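Local atomic coordinates of penicillin binding protein 2X (Streptococcus thermophilus, PDB entry 5U47), a protein that probably acts as a transpeptidase forming peptide cross-links between peptidoglycan strands of the septal wall, and binds penicillin, with beta-lactams inactivating such enzymes by acylating an active-site serine. Residues I431-Q436 / K454-K459; Y378-P383 / L420-A425; E190-K195 / T207-A212. The protein carries 1 engineered substitution. All blocks are in the same frame, centred on the assembly; numbering follows the deposited sequence.

How the contacts relate
Contacts 1 and 2 are neighbours in the transpeptidase domain, whereas contact 3 is a remote surface patch; its nearest atoms are about 29 Å from contact 1 and about 35 Å from contact 2. Helix 416-427 of contact 2 is followed in the chain by strand 432-433 of contact 1, and Thr-424 OG1 probably hydrogen-bonds to Leu-433 N, 2.9 Å away, while Met-432 packs against Lys-379 and Arg-421. Contact 2 is buried and combines one arginine bonded to a loop carbonyl with aromatic rings packed on an alanine. Contact 1 is partly buried, mixing backbone pairing, apolar packing, acids and bridging waters. Contact 3 is nearly all backbone pairing, with mostly exposed side chains.

Contact 1: I431-Q436 / K454-K459; sequences IMLEPQ and KEVIGK
Ile-431 meets Val-456 methyl to methyl: CG2 lies 3.5 Å from Val-456 CG1, tighter than ordinary van der Waals packing. The other valine branch, CG2, faces Leu-433 CD2 at 4.0 Å. Across the pairing, Met-432 bends at its last torsion so that CE touches Ile-457 CD1 at 3.8 Å. Ile-457 holds CG1 between its own backbone N and carbonyl carbon (chi1 58°), and this brings CG1 to 3.5 Å from Met-432 O. Three backbone bonds join the strands between these side chains, Met-432 N to Gly-458 O, Ile-457 N to Met-432 O (2.9 Å and nearly straight) and Glu-434 N to Glu-455 O.

Glu-434 and Glu-455 lie alongside, pointing the same way, with Glu-434 CG 3.4 Å from Glu-455 OE1 and their carboxylate planes turned 58° apart. Arg-610 pairs with Glu-455 OE2 and, more weakly, with Glu-434, which probably offsets some of the repulsion expected between two acids, if both are ionised. One water bridges Glu-434 O and Glu-455 N; another links Glu-455 OE1 to Gln-436 NE2, which also bonds Lys-453 O. The whole is a short, irregular antiparallel strand pair, lying between helix 416-427 of the transpeptidase domain and the first PASTA domain, to which Arg-610 belongs.

Contact 2: Y378-P383 / L420-A425; sequences YKFGIP and LRAFTA
Arg-421 runs straight out from the helix with CG anti to the backbone N (chi1 177°), and then turns at chi3 (59°), a kink that brings the guanidinium up against Lys-379 and Ile-382. There Lys-379 CB sits over the centre of one guanidinium face, 3.4 Å above the plane. At the edge, in plane, NH1 donates to Ile-382 O (3.0 Å, 153° at the hydrogen), nearly along the C=O axis, and NH2 adds a weak bond to the same oxygen. Gln-418 also reaches Ile-382 O. The NE hydrogen goes to a water, 2.8 Å away, that donates in turn to Tyr-378 O, so the guanidinium is held along two sides.

The carbonyls met here lie at a helix end and in the turn that follows: a Schellman motif with Lys-379 at positive phi closes helix 368-377, and a type II turn runs from Lys-379 to Ile-382, with Gly-381 also at positive phi. Two rings of this loop share one methyl, Ala-422 CB, which lies 3.7 Å from Tyr-378 CD1 and 3.7 Å from Phe-380 CZ. Tyr-378 presents its edge to Ala-422 O, with CE1 3.6 Å away. Its hydroxyl bonds to Ser-303 on helix 297-308, whose Met-300 packs against both Tyr-378 and Ala-422.

Contact 3: E190-K195 / T207-A212; sequences EAIYEK and TITKEA
Glu-190 O takes two firm backbone bonds where the strands meet: it accepts from Thr-209 N at 2.9 Å and from Lys-210 N at 3.2 Å, both approaching the same face of its carbonyl plane. Thr-209 folds its hydroxyl back between its own backbone N and carbonyl carbon (chi1 59°), and from there OG1 adds a third, weak bond to Glu-190 O at 3.3 Å. Glu-190 N answers by donating to Lys-210 O at 2.8 Å, in the carbonyl plane and on a lone pair.

Two residues of one strand, Thr-209 and Lys-210, thus stand opposite one of the other, Glu-190, which makes this a classic beta bulge. It lies in a three-stranded antiparallel sheet, with 189-192 in the middle, 26-28 along one side and 207-210 along the other as an outermost strand; the chain turns a corner at Thr-209. Next to the bulge, Ala-191 and Ile-208 form a non-hydrogen-bonded pair with their CA atoms 4.2 Å apart. The small alanine methyl is buried here, packed against Val-28 of strand 26-28, and regular pairing resumes with a reciprocal pair of backbone bonds between Ile-192 and Thr-207.

The side-chain layer is much looser. Glu-190 CB and Lys-210 CB touch at 3.6 Å, but beyond them the chains part: Glu-190 bends at chi2 while Lys-210 stays fully extended, leaving OE2 and NZ 6.0 Å apart, without a salt bridge. On that same face, Ile-192 lays CG1 against Thr-209 CG2 at 3.8 Å, the two side chains crossing at about a right angle. Ile-192, Thr-207, Ile-208, Thr-209 and Lys-210 are all exposed to solvent, and because Glu-190, Ile-208, Thr-209 and Lys-210 also touch a crystal neighbour, the lattice may influence how their ends lie.

Contact 1: I431-Q436 / K454-K459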
# COMPACT_ATOMS: atom_id res chain seq x y z
N ILE A 431 -15.44 9.38 11.55
CA ILE A 431 -15.65 8.01 11.03
C ILE A 431 -14.38 7.50 10.36
O ILE A 431 -14.01 7.95 9.28
CB ILE A 431 -16.83 8.00 10.02
CG1 ILE A 431 -18.08 8.58 10.69
CG2 ILE A 431 -17.09 6.60 9.47
CD1 ILE A 431 -19.18 8.93 9.71
N MET A 432 -13.75 6.51 10.99
CA MET A 432 -12.50 5.97 10.51
C MET A 432 -12.74 5.03 9.34
O MET A 432 -13.70 4.23 9.34
CB MET A 432 -11.79 5.25 11.66
CG MET A 432 -10.32 5.04 11.43
SD MET A 432 -9.43 4.68 12.98
CE MET A 432 -10.04 3.03 13.17
N LEU A 433 -11.84 5.14 8.35
CA LEU A 433 -11.88 4.36 7.12
C LEU A 433 -10.64 3.52 6.98
O LEU A 433 -9.56 3.89 7.47
CB LEU A 433 -11.96 5.31 5.91
CG LEU A 433 -13.10 6.33 5.86
CD1 LEU A 433 -13.00 7.23 4.64
CD2 LEU A 433 -14.44 5.63 5.88
N GLU A 434 -10.80 2.39 6.31
CA GLU A 434 -9.66 1.51 6.00
C GLU A 434 -8.94 2.10 4.77
O GLU A 434 -9.57 2.35 3.74
CB GLU A 434 -10.18 0.12 5.67
CG GLU A 434 -9.12 -0.92 5.32
CD GLU A 434 -8.33 -1.44 6.52
OE1 GLU A 434 -8.33 -0.85 7.62
OE2 GLU A 434 -7.67 -2.48 6.32
N PRO A 435 -7.62 2.34 4.87
CA PRO A 435 -6.90 2.78 3.70
C PRO A 435 -6.99 1.70 2.62
O PRO A 435 -6.95 0.51 2.96
CB PRO A 435 -5.46 2.96 4.21
CG PRO A 435 -5.62 3.20 5.66
CD PRO A 435 -6.73 2.28 6.05
N GLN A 436 -7.13 2.12 1.36
CA GLN A 436 -7.28 1.22 0.21
C GLN A 436 -6.34 1.60 -0.90
O GLN A 436 -6.12 2.80 -1.16
CB GLN A 436 -8.70 1.28 -0.36
CG GLN A 436 -9.77 0.70 0.54
CD GLN A 436 -11.18 0.84 -0.02
OE1 GLN A 436 -11.44 1.68 -0.91
NE2 GLN A 436 -12.09 0.03 0.49
N LYS A 454 -15.70 2.55 -0.19
CA LYS A 454 -15.09 2.81 1.11
C LYS A 454 -15.52 1.81 2.19
O LYS A 454 -16.63 1.29 2.17
CB LYS A 454 -15.41 4.23 1.58
CG LYS A 454 -16.81 4.44 2.10
CD LYS A 454 -17.04 5.89 2.45
CE LYS A 454 -18.44 6.06 3.03
NZ LYS A 454 -18.68 7.51 3.25
N GLU A 455 -14.61 1.56 3.12
CA GLU A 455 -14.82 0.64 4.23
C GLU A 455 -14.76 1.38 5.57
O GLU A 455 -13.68 1.80 6.01
CB GLU A 455 -13.77 -0.48 4.18
CG GLU A 455 -13.97 -1.56 5.24
CD GLU A 455 -12.89 -2.64 5.28
OE1 GLU A 455 -11.93 -2.62 4.47
OE2 GLU A 455 -13.01 -3.55 6.14
N VAL A 456 -15.91 1.52 6.23
CA VAL A 456 -16.00 2.16 7.54
C VAL A 456 -15.59 1.13 8.58
O VAL A 456 -16.12 0.03 8.59
CB VAL A 456 -17.42 2.68 7.80
CG1 VAL A 456 -17.60 3.17 9.22
CG2 VAL A 456 -17.80 3.75 6.77
N ILE A 457 -14.66 1.49 9.46
CA ILE A 457 -14.13 0.52 10.43
C ILE A 457 -14.19 0.94 11.88
O ILE A 457 -13.71 0.20 12.74
CB ILE A 457 -12.67 0.14 10.08
CG1 ILE A 457 -11.79 1.37 10.04
CG2 ILE A 457 -12.64 -0.57 8.73
CD1 ILE A 457 -10.32 1.06 9.93
N GLY A 458 -14.75 2.13 12.15
CA GLY A 458 -14.90 2.61 13.52
C GLY A 458 -15.24 4.08 13.61
O GLY A 458 -15.38 4.78 12.59
N LYS A 459 -15.39 4.54 14.84
CA LYS A 459 -15.71 5.93 15.10
C LYS A 459 -15.08 6.33 16.43
O LYS A 459 -15.73 6.27 17.48
CB LYS A 459 -17.22 6.16 15.09
CG LYS A 459 -17.54 7.63 15.22
CD LYS A 459 -18.95 8.01 14.85
CE LYS A 459 -19.10 9.52 14.92
NZ LYS A 459 -20.53 9.88 14.94
O HOH W 1 -12.13 2.96 2.83
O HOH W 2 -10.88 -2.24 2.01

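Contact 2: Y378-P383 / L420-A425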
# COMPACT_ATOMS: atom_id res chain seq x y z
N TYR A 378 -8.59 4.17 18.06
CA TYR A 378 -7.84 4.58 16.88
C TYR A 378 -7.04 3.40 16.27
O TYR A 378 -6.39 3.55 15.23
CB TYR A 378 -6.93 5.77 17.19
CG TYR A 378 -7.58 7.14 17.01
CD1 TYR A 378 -7.88 7.61 15.74
CD2 TYR A 378 -7.82 7.99 18.11
CE1 TYR A 378 -8.43 8.87 15.55
CE2 TYR A 378 -8.38 9.25 17.93
CZ TYR A 378 -8.68 9.69 16.64
OH TYR A 378 -9.24 10.94 16.43
N LYS A 379 -7.08 2.26 16.96
CA LYS A 379 -6.49 0.98 16.53
C LYS A 379 -4.98 0.87 16.47
O LYS A 379 -4.43 -0.03 15.77
CB LYS A 379 -7.10 0.51 15.19
CG LYS A 379 -8.59 0.23 15.27
CD LYS A 379 -9.11 -0.30 13.94
CE LYS A 379 -10.59 -0.60 13.99
NZ LYS A 379 -10.90 -1.78 14.84
N PHE A 380 -4.29 1.75 17.19
CA PHE A 380 -2.84 1.62 17.28
C PHE A 380 -2.49 0.30 17.92
O PHE A 380 -3.23 -0.21 18.78
CB PHE A 380 -2.23 2.81 18.00
CG PHE A 380 -2.33 4.07 17.19
CD1 PHE A 380 -1.55 4.23 16.07
CD2 PHE A 380 -3.25 5.07 17.53
CE1 PHE A 380 -1.64 5.37 15.29
CE2 PHE A 380 -3.34 6.22 16.75
CZ PHE A 380 -2.54 6.37 15.63
N GLY A 381 -1.40 -0.31 17.44
CA GLY A 381 -0.98 -1.64 17.89
C GLY A 381 -1.67 -2.78 17.11
O GLY A 381 -1.36 -3.95 17.33
N ILE A 382 -2.59 -2.43 16.21
CA ILE A 382 -3.30 -3.42 15.40
C ILE A 382 -3.01 -3.13 13.93
O ILE A 382 -3.24 -2.01 13.47
CB ILE A 382 -4.82 -3.38 15.64
CG1 ILE A 382 -5.14 -3.52 17.14
CG2 ILE A 382 -5.52 -4.49 14.87
CD1 ILE A 382 -6.62 -3.47 17.48
N PRO A 383 -2.52 -4.14 13.19
CA PRO A 383 -2.25 -3.88 11.77
C PRO A 383 -3.54 -3.55 11.03
O PRO A 383 -4.63 -3.97 11.47
CB PRO A 383 -1.65 -5.20 11.27
CG PRO A 383 -2.12 -6.23 12.22
CD PRO A 383 -2.25 -5.55 13.55
N LEU A 420 -2.21 6.97 8.72
CA LEU A 420 -3.18 7.36 7.69
C LEU A 420 -4.60 6.96 8.08
O LEU A 420 -5.53 7.75 7.92
CB LEU A 420 -2.81 6.74 6.32
CG LEU A 420 -1.46 7.19 5.72
CD1 LEU A 420 -1.19 6.43 4.42
CD2 LEU A 420 -1.45 8.70 5.44
N ARG A 421 -4.73 5.75 8.59
CA ARG A 421 -6.02 5.23 9.03
C ARG A 421 -6.62 6.14 10.13
O ARG A 421 -7.79 6.51 10.06
CB ARG A 421 -5.85 3.81 9.55
CG ARG A 421 -7.10 3.18 10.11
CD ARG A 421 -6.87 1.74 10.57
NE ARG A 421 -5.84 1.70 11.60
CZ ARG A 421 -5.34 0.60 12.16
NH1 ARG A 421 -4.39 0.72 13.07
NH2 ARG A 421 -5.75 -0.61 11.84
N ALA A 422 -5.79 6.52 11.09
CA ALA A 422 -6.23 7.38 12.20
C ALA A 422 -6.64 8.75 11.67
O ALA A 422 -7.67 9.30 12.09
CB ALA A 422 -5.13 7.51 13.24
N PHE A 423 -5.84 9.29 10.73
CA PHE A 423 -6.14 10.59 10.15
C PHE A 423 -7.49 10.62 9.42
O PHE A 423 -8.14 11.67 9.37
CB PHE A 423 -5.05 11.07 9.17
CG PHE A 423 -3.71 11.38 9.82
CD1 PHE A 423 -3.64 12.06 11.04
CD2 PHE A 423 -2.53 11.08 9.16
CE1 PHE A 423 -2.39 12.38 11.61
CE2 PHE A 423 -1.30 11.39 9.73
CZ PHE A 423 -1.23 12.03 10.95
N THR A 424 -7.93 9.48 8.87
CA THR A 424 -9.21 9.49 8.17
C THR A 424 -10.38 9.85 9.10
O THR A 424 -11.34 10.43 8.63
CB THR A 424 -9.55 8.17 7.43
OG1 THR A 424 -9.64 7.09 8.37
CG2 THR A 424 -8.55 7.84 6.39
N ALA A 425 -10.31 9.49 10.39
CA ALA A 425 -11.40 9.80 11.31
C ALA A 425 -11.46 11.32 11.54
O ALA A 425 -12.53 11.89 11.69
CB ALA A 425 -11.22 9.07 12.63
O HOH W 3 -4.52 3.47 13.26

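Contact 3: E190-K195 / T207-A212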
# COMPACT_ATOMS: atom_id res chain seq x y z
N GLU A 190 -0.30 -26.13 -20.28
CA GLU A 190 0.50 -27.33 -20.33
C GLU A 190 0.86 -27.58 -21.78
O GLU A 190 0.07 -27.28 -22.68
CB GLU A 190 -0.35 -28.48 -19.79
CG GLU A 190 0.43 -29.60 -19.11
CD GLU A 190 0.87 -29.25 -17.69
OE1 GLU A 190 1.87 -29.82 -17.22
OE2 GLU A 190 0.22 -28.41 -17.04
N ALA A 191 2.05 -28.10 -22.02
CA ALA A 191 2.46 -28.44 -23.38
C ALA A 191 3.40 -29.63 -23.39
O ALA A 191 4.03 -29.97 -22.39
CB ALA A 191 3.13 -27.25 -24.04
N ILE A 192 3.48 -30.26 -24.55
CA ILE A 192 4.38 -31.36 -24.78
C ILE A 192 5.48 -30.81 -25.67
O ILE A 192 5.24 -30.41 -26.80
CB ILE A 192 3.69 -32.55 -25.50
CG1 ILE A 192 2.52 -33.06 -24.66
CG2 ILE A 192 4.70 -33.66 -25.75
CD1 ILE A 192 1.70 -34.14 -25.33
N TYR A 193 6.69 -30.75 -25.13
CA TYR A 193 7.84 -30.33 -25.92
C TYR A 193 8.45 -31.57 -26.46
O TYR A 193 8.34 -32.62 -25.85
CB TYR A 193 8.90 -29.67 -25.04
CG TYR A 193 8.62 -28.26 -24.64
CD1 TYR A 193 7.58 -27.94 -23.77
CD2 TYR A 193 9.44 -27.22 -25.08
CE1 TYR A 193 7.34 -26.63 -23.39
CE2 TYR A 193 9.22 -25.91 -24.69
CZ TYR A 193 8.16 -25.62 -23.85
OH TYR A 193 7.94 -24.32 -23.48
N GLU A 194 9.08 -31.47 -27.62
CA GLU A 194 9.83 -32.58 -28.17
C GLU A 194 11.14 -32.64 -27.38
O GLU A 194 11.61 -31.62 -26.86
CB GLU A 194 10.09 -32.37 -29.66
CG GLU A 194 8.82 -32.35 -30.50
CD GLU A 194 9.06 -32.02 -31.96
OE1 GLU A 194 8.44 -32.67 -32.83
OE2 GLU A 194 9.88 -31.13 -32.25
N LYS A 195 11.70 -33.85 -27.25
CA LYS A 195 12.95 -34.08 -26.52
C LYS A 195 13.94 -34.83 -27.41
O LYS A 195 13.54 -35.56 -28.31
CB LYS A 195 12.73 -34.91 -25.23
CG LYS A 195 11.95 -34.22 -24.11
CD LYS A 195 10.44 -34.41 -24.20
CE LYS A 195 9.68 -33.40 -23.34
NZ LYS A 195 10.06 -33.37 -21.90
N THR A 207 3.70 -28.16 -28.41
CA THR A 207 2.34 -28.35 -28.84
C THR A 207 1.58 -28.12 -27.54
O THR A 207 1.71 -28.89 -26.60
CB THR A 207 2.06 -29.77 -29.36
OG1 THR A 207 2.79 -30.00 -30.57
CG2 THR A 207 0.56 -29.94 -29.65
N ILE A 208 0.82 -27.03 -27.48
CA ILE A 208 0.02 -26.72 -26.30
C ILE A 208 -1.11 -27.74 -26.21
O ILE A 208 -1.77 -28.04 -27.20
CB ILE A 208 -0.52 -25.27 -26.36
CG1 ILE A 208 0.68 -24.30 -26.23
CG2 ILE A 208 -1.54 -25.04 -25.25
CD1 ILE A 208 0.35 -22.84 -26.43
N THR A 209 -1.28 -28.31 -25.02
CA THR A 209 -2.33 -29.30 -24.79
C THR A 209 -3.42 -28.77 -23.87
O THR A 209 -4.57 -29.23 -23.92
CB THR A 209 -1.75 -30.60 -24.23
OG1 THR A 209 -1.06 -30.34 -23.00
CG2 THR A 209 -0.79 -31.20 -25.23
N LYS A 210 -3.03 -27.84 -22.99
CA LYS A 210 -3.96 -27.17 -22.09
C LYS A 210 -3.62 -25.67 -22.15
O LYS A 210 -2.51 -25.28 -21.82
CB LYS A 210 -3.78 -27.66 -20.66
CG LYS A 210 -4.74 -27.00 -19.69
CD LYS A 210 -4.56 -27.51 -18.28
CE LYS A 210 -5.69 -26.98 -17.40
NZ LYS A 210 -5.58 -27.39 -15.98
N GLU A 211 -4.58 -24.86 -22.58
CA GLU A 211 -4.38 -23.42 -22.67
C GLU A 211 -4.30 -22.78 -21.29
O GLU A 211 -5.06 -23.14 -20.39
CB GLU A 211 -5.52 -22.76 -23.45
CG GLU A 211 -5.53 -23.01 -24.95
CD GLU A 211 -4.34 -22.41 -25.67
OE1 GLU A 211 -3.77 -21.41 -25.20
OE2 GLU A 211 -3.98 -22.94 -26.74
N ALA A 212 -3.38 -21.84 -21.13
CA ALA A 212 -3.27 -21.10 -19.88
C ALA A 212 -4.45 -20.12 -19.78
O ALA A 212 -5.03 -19.76 -20.79
CB ALA A 212 -1.95 -20.36 -19.82